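Local coordinates for protein putative (Helicobacter pylori, PDB 4O8S) that probably transfers nucleotides, as a nucleotidyltransferase-superfamily protein related to the AbiEii toxins of type IV toxin-antitoxin systems, at residues P24-G29 with R122-E127; K146-F151 with D193-Q198. All coordinates share one frame; numbering follows the deposited sequence.

Contact 1. Residues P24-G29 with R122-E127; sequences PMVLKG and RIAKIE
The carbonyl oxygen of M25 is gripped twice: R122 NE donates to M25 O over 3.0 Å, and a water gives the same oxygen a second hydrogen bond. That water also donates to R122 O, bridging the two backbones. R122 NH2 turns to the preceding carbonyl, P24 O, at 3.0 Å. Both carbonyls are approached from well above their planes, the NH2 donor lying 62° out of that of P24, while both oxygens sit at the guanidinium edge, tilted from its plane. A bend at chi3 (45°) brings NE and NH2 back to the P24 and M25 carbonyls. Arginine suits this place because its several N-H groups can serve two successive carbonyls while NH1 makes a salt bridge with E112.

The chains pair as a single beta bridge between L27 and I123. L27 N donates to R122 O at 3.0 Å and A124 N to L27 O at 2.8 Å, the pattern of a parallel bridge; I123 CA adds a CA-H...O contact to L27 O. V26 spreads its two methyls over different partners: CG1 packs 3.4 Å from A124 N, whereas CG2 lies 3.4 Å from R122 NH2; the V26 and R122 side chains cross at about a right angle. L27 and I123 point the same way, L27 CD2 being 4.2 Å from I123 CD1, and both touch A32 of helix 29-36. The small A124 lets K28 CB come close, while the long K28 chain leads away to a salt bridge with D49.

Strand 26-27, paired also with 46-50, takes hairpin strand 121-124 on its other edge, and the carbonyls of P24, M25, L27 and R122 find donors in the guanidinium, backbone N-H groups and a water.

Contact 2. Residues K146-F151 with D193-Q198; sequences KARDLF and DALLNQ
R148 and D193 meet nearly at right angles along their side chains, and the arginine grips the carboxylate side-on, with one nitrogen to each oxygen. R148 NE donates to D193 OD2 at 2.7 Å, on the syn lone pair, and R148 NH2 to D193 OD1 at 3.0 Å in an almost straight bond (175°). The two flat groups are twisted 44° apart: OD1 lies in the guanidinium plane, whereas OD2 is tilted from it. An extended chain from CG to NE carries the R148 head across from helix 147-159.

D193 OD1 also accepts from L195 N at 2.9 Å, closing an Asx turn just after helix 179-192. The two donors reach this oxygen from opposite faces of the carboxylate. L195 then lays CD1 over one guanidinium face, 3.5 Å from R148 NH2.

Next to the ion pair, L196 reaches toward the helix with both methyls. L196 CD1 meets A147 CB at 3.5 Å, where a small residue leaves room for the leucine, and L196 CD2 approaches F151 CD2 obliquely at 3.8 Å as the two side chains run past each other in opposite directions. R41 packs on R148, F151 and L196.

Aspartate, short and charged, can both shape the turn and receive the arginine; the shared OD1 couples the two roles, and the paired bonds should restrict rotation of the guanidinium and hold loop 193-198 against helix 147-159.

Overall arrangement
The two contacts are neighbours along the chain: the helix that begins at the end of contact 1 is succeeded by the one that starts contact 2. Their centres lie 22 Å apart and their nearest atoms about 9 Å, so they do not touch. Contact 1 joins a small hairpin to the edge of the mixed beta sheet, while contact 2 sets the loop between helices 179-192 and 202-231 against the start of helix 147-159, beside R41. Helix 29-36 reaches both: A32 meets L27 and I123, and E30 touches R148. The K28-G29 turn and strand 46-50, with D47, resemble the glycine motif and acidic strand of nucleotidyltransferase active sites, so contact 1 probably lies nearer to that site.

Contact 1. Residues P24-G29 with R122-E127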
loop_
_atom_site.group_PDB
_atom_site.type_symbol
_atom_site.label_atom_id
_atom_site.label_comp_id
_atom_site.label_asym_id
_atom_site.label_seq_id
_atom_site.Cartn_x
_atom_site.Cartn_y
_atom_site.Cartn_z
ATOM N N PRO A 24 16.485 8.324 4.156
ATOM C CA PRO A 24 16.350 7.259 3.152
ATOM C C PRO A 24 15.047 6.455 3.283
ATOM O O PRO A 24 14.904 5.443 2.595
ATOM C CB PRO A 24 17.553 6.341 3.444
ATOM C CG PRO A 24 18.427 7.105 4.442
ATOM C CD PRO A 24 17.472 7.965 5.195
HETATM N N MSE A 25 14.136 6.889 4.152
HETATM C CA MSE A 25 12.840 6.221 4.342
HETATM C C MSE A 25 12.004 6.194 3.052
HETATM O O MSE A 25 11.836 7.221 2.406
HETATM C CB MSE A 25 12.039 6.955 5.416
HETATM C CG MSE A 25 12.689 6.922 6.774
HETATM SE SE MSE A 25 12.107 5.308 7.779
HETATM C CE MSE A 25 10.457 5.968 8.534
ATOM N N VAL A 26 11.464 5.027 2.703
ATOM C CA VAL A 26 10.617 4.874 1.522
ATOM C C VAL A 26 9.254 4.324 1.938
ATOM O O VAL A 26 9.173 3.199 2.479
ATOM C CB VAL A 26 11.234 3.872 0.531
ATOM C CG1 VAL A 26 10.386 3.800 -0.777
ATOM C CG2 VAL A 26 12.703 4.229 0.252
ATOM N N LEU A 27 8.196 5.104 1.704
ATOM C CA LEU A 27 6.816 4.667 1.977
ATOM C C LEU A 27 6.420 3.583 0.993
ATOM O O LEU A 27 6.669 3.705 -0.214
ATOM C CB LEU A 27 5.846 5.840 1.851
ATOM C CG LEU A 27 4.375 5.701 2.279
ATOM C CD1 LEU A 27 4.259 5.621 3.806
ATOM C CD2 LEU A 27 3.545 6.881 1.725
ATOM N N LYS A 28 5.811 2.509 1.498
ATOM C CA LYS A 28 5.374 1.427 0.645
ATOM C C LYS A 28 3.943 1.037 0.985
ATOM O O LYS A 28 3.249 1.741 1.717
ATOM C CB LYS A 28 6.293 0.210 0.798
ATOM C CG LYS A 28 6.356 -0.301 2.241
ATOM C CD LYS A 28 7.230 -1.557 2.355
ATOM C CE LYS A 28 7.303 -2.007 3.829
ATOM N NZ LYS A 28 8.140 -3.227 3.979
ATOM N N GLY A 29 3.511 -0.079 0.415
ATOM C CA GLY A 29 2.218 -0.657 0.703
ATOM C C GLY A 29 1.018 0.215 0.431
ATOM O O GLY A 29 1.008 1.055 -0.499
ATOM N N ARG A 122 8.975 10.362 -0.710
ATOM C CA ARG A 122 9.687 9.183 -1.206
ATOM C C ARG A 122 8.791 7.946 -1.079
ATOM O O ARG A 122 8.347 7.583 0.029
ATOM C CB ARG A 122 10.981 8.974 -0.412
ATOM C CG ARG A 122 12.024 10.092 -0.606
ATOM C CD ARG A 122 13.182 9.975 0.406
ATOM N NE ARG A 122 13.688 8.607 0.557
ATOM C CZ ARG A 122 14.565 8.037 -0.267
ATOM N NH1 ARG A 122 15.032 8.708 -1.315
ATOM N NH2 ARG A 122 14.981 6.792 -0.050
ATOM N N ILE A 123 8.504 7.308 -2.207
ATOM C CA ILE A 123 7.498 6.255 -2.250
ATOM C C ILE A 123 8.011 5.131 -3.141
ATOM O O ILE A 123 8.741 5.385 -4.113
ATOM C CB ILE A 123 6.156 6.814 -2.806
ATOM C CG1 ILE A 123 5.610 7.912 -1.888
ATOM C CG2 ILE A 123 5.098 5.740 -2.929
ATOM C CD1 ILE A 123 4.136 8.283 -2.185
ATOM N N ALA A 124 7.639 3.891 -2.816
ATOM C CA ALA A 124 8.061 2.721 -3.591
ATOM C C ALA A 124 7.450 2.772 -4.990
ATOM O O ALA A 124 6.339 3.309 -5.167
ATOM C CB ALA A 124 7.609 1.437 -2.896
ATOM N N LYS A 125 8.129 2.176 -5.967
ATOM C CA LYS A 125 7.561 2.083 -7.314
ATOM C C LYS A 125 6.395 1.106 -7.356
ATOM O O LYS A 125 6.322 0.163 -6.552
ATOM C CB LYS A 125 8.617 1.657 -8.341
ATOM C CG LYS A 125 9.764 2.648 -8.499
ATOM C CD LYS A 125 10.815 2.096 -9.456
ATOM C CE LYS A 125 11.828 3.179 -9.842
ATOM N NZ LYS A 125 12.863 2.660 -10.797
ATOM N N ILE A 126 5.504 1.325 -8.320
ATOM C CA ILE A 126 4.286 0.540 -8.442
ATOM C C ILE A 126 4.583 -0.951 -8.546
ATOM O O ILE A 126 3.884 -1.788 -7.935
ATOM C CB ILE A 126 3.464 0.960 -9.692
ATOM C CG1 ILE A 126 2.841 2.335 -9.489
ATOM C CG2 ILE A 126 2.356 -0.051 -9.981
ATOM C CD1 ILE A 126 1.679 2.297 -8.535
ATOM N N GLU A 127 5.600 -1.306 -9.323
ATOM C CA GLU A 127 5.867 -2.726 -9.526
ATOM C C GLU A 127 6.286 -3.421 -8.226
ATOM O O GLU A 127 5.986 -4.589 -8.023
ATOM C CB GLU A 127 6.861 -2.982 -10.685
ATOM C CG GLU A 127 8.202 -2.278 -10.585
ATOM C CD GLU A 127 9.281 -2.935 -11.464
ATOM O OE1 GLU A 127 10.490 -2.689 -11.213
ATOM O OE2 GLU A 127 8.920 -3.694 -12.401
HETATM O O HOH W 1 9.149 8.248 2.626
#

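Contact 2. Residues K146-F151 with D193-Q198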
loop_
_atom_site.group_PDB
_atom_site.type_symbol
_atom_site.label_atom_id
_atom_site.label_comp_id
_atom_site.label_asym_id
_atom_site.label_seq_id
_atom_site.Cartn_x
_atom_site.Cartn_y
_atom_site.Cartn_z
ATOM N N LYS A 146 -7.093 -10.852 3.445
ATOM C CA LYS A 146 -7.625 -9.518 3.711
ATOM C C LYS A 146 -8.143 -8.933 2.404
ATOM O O LYS A 146 -7.412 -8.862 1.406
ATOM C CB LYS A 146 -6.547 -8.618 4.323
ATOM C CG LYS A 146 -6.179 -8.971 5.777
ATOM C CD LYS A 146 -7.384 -8.821 6.719
ATOM C CE LYS A 146 -7.013 -9.122 8.167
ATOM N NZ LYS A 146 -8.175 -8.856 9.072
ATOM N N ALA A 147 -9.404 -8.525 2.414
ATOM C CA ALA A 147 -10.065 -8.110 1.189
ATOM C C ALA A 147 -9.382 -6.904 0.526
ATOM O O ALA A 147 -9.496 -6.705 -0.693
ATOM C CB ALA A 147 -11.516 -7.821 1.465
ATOM N N ARG A 148 -8.683 -6.104 1.330
ATOM C CA ARG A 148 -7.927 -4.965 0.809
ATOM C C ARG A 148 -6.945 -5.382 -0.263
ATOM O O ARG A 148 -6.681 -4.612 -1.188
ATOM C CB ARG A 148 -7.173 -4.268 1.936
ATOM C CG ARG A 148 -8.081 -3.497 2.861
ATOM C CD ARG A 148 -7.399 -3.158 4.190
ATOM N NE ARG A 148 -8.399 -2.733 5.168
ATOM C CZ ARG A 148 -8.123 -2.165 6.345
ATOM N NH1 ARG A 148 -6.863 -1.923 6.711
ATOM N NH2 ARG A 148 -9.121 -1.831 7.154
ATOM N N ASP A 149 -6.393 -6.590 -0.143
ATOM C CA ASP A 149 -5.448 -7.067 -1.139
ATOM C C ASP A 149 -6.138 -7.190 -2.501
ATOM O O ASP A 149 -5.559 -6.870 -3.549
ATOM C CB ASP A 149 -4.860 -8.411 -0.715
ATOM C CG ASP A 149 -3.990 -8.299 0.533
ATOM O OD1 ASP A 149 -3.523 -7.174 0.827
ATOM O OD2 ASP A 149 -3.782 -9.333 1.218
ATOM N N LEU A 150 -7.382 -7.656 -2.480
ATOM C CA LEU A 150 -8.152 -7.800 -3.709
ATOM C C LEU A 150 -8.512 -6.437 -4.289
ATOM O O LEU A 150 -8.323 -6.196 -5.486
ATOM C CB LEU A 150 -9.426 -8.606 -3.447
ATOM C CG LEU A 150 -10.312 -8.806 -4.676
ATOM C CD1 LEU A 150 -9.534 -9.459 -5.815
ATOM C CD2 LEU A 150 -11.519 -9.647 -4.318
ATOM N N PHE A 151 -9.021 -5.548 -3.439
ATOM C CA PHE A 151 -9.371 -4.199 -3.864
ATOM C C PHE A 151 -8.169 -3.531 -4.525
ATOM O O PHE A 151 -8.265 -2.943 -5.616
ATOM C CB PHE A 151 -9.762 -3.370 -2.645
ATOM C CG PHE A 151 -10.252 -1.982 -2.984
ATOM C CD1 PHE A 151 -9.353 -0.944 -3.237
ATOM C CD2 PHE A 151 -11.620 -1.712 -3.045
ATOM C CE1 PHE A 151 -9.807 0.345 -3.556
ATOM C CE2 PHE A 151 -12.092 -0.430 -3.372
ATOM C CZ PHE A 151 -11.183 0.601 -3.623
ATOM N N ASP A 193 -15.001 -5.054 7.081
ATOM C CA ASP A 193 -14.023 -3.983 6.878
ATOM C C ASP A 193 -14.705 -2.641 6.556
ATOM O O ASP A 193 -15.267 -2.459 5.465
ATOM C CB ASP A 193 -13.058 -4.375 5.753
ATOM C CG ASP A 193 -11.831 -3.467 5.675
ATOM O OD1 ASP A 193 -11.885 -2.321 6.166
ATOM O OD2 ASP A 193 -10.809 -3.906 5.106
ATOM N N ALA A 194 -14.629 -1.695 7.492
ATOM C CA ALA A 194 -15.258 -0.381 7.325
ATOM C C ALA A 194 -14.603 0.490 6.248
ATOM O O ALA A 194 -15.177 1.500 5.832
ATOM C CB ALA A 194 -15.288 0.371 8.650
ATOM N N LEU A 195 -13.403 0.113 5.811
ATOM C CA LEU A 195 -12.745 0.831 4.717
ATOM C C LEU A 195 -13.248 0.345 3.345
ATOM O O LEU A 195 -12.986 0.978 2.312
ATOM C CB LEU A 195 -11.215 0.719 4.831
ATOM C CG LEU A 195 -10.582 1.300 6.114
ATOM C CD1 LEU A 195 -9.066 1.443 5.995
ATOM C CD2 LEU A 195 -11.201 2.636 6.483
ATOM N N LEU A 196 -13.994 -0.761 3.347
ATOM C CA LEU A 196 -14.441 -1.407 2.112
ATOM C C LEU A 196 -15.948 -1.601 2.007
ATOM O O LEU A 196 -16.510 -1.540 0.904
ATOM C CB LEU A 196 -13.788 -2.784 1.971
ATOM C CG LEU A 196 -12.263 -2.889 1.979
ATOM C CD1 LEU A 196 -11.841 -4.350 2.001
ATOM C CD2 LEU A 196 -11.663 -2.160 0.775
ATOM N N ASN A 197 -16.595 -1.864 3.140
ATOM C CA ASN A 197 -17.971 -2.366 3.124
ATOM C C ASN A 197 -19.005 -1.451 2.467
ATOM O O ASN A 197 -20.050 -1.926 2.023
ATOM C CB ASN A 197 -18.432 -2.844 4.522
ATOM C CG ASN A 197 -18.312 -1.769 5.597
ATOM O OD1 ASN A 197 -18.346 -0.571 5.308
ATOM N ND2 ASN A 197 -18.180 -2.201 6.855
ATOM N N GLN A 198 -18.715 -0.155 2.391
ATOM C CA GLN A 198 -19.639 0.781 1.749
ATOM C C GLN A 198 -19.276 1.098 0.294
ATOM O O GLN A 198 -20.047 1.758 -0.402
ATOM C CB GLN A 198 -19.734 2.084 2.549
ATOM C CG GLN A 198 -20.287 1.916 3.961
ATOM C CD GLN A 198 -21.615 1.173 3.975
ATOM O OE1 GLN A 198 -21.686 0.003 4.377
ATOM N NE2 GLN A 198 -22.680 1.847 3.528
#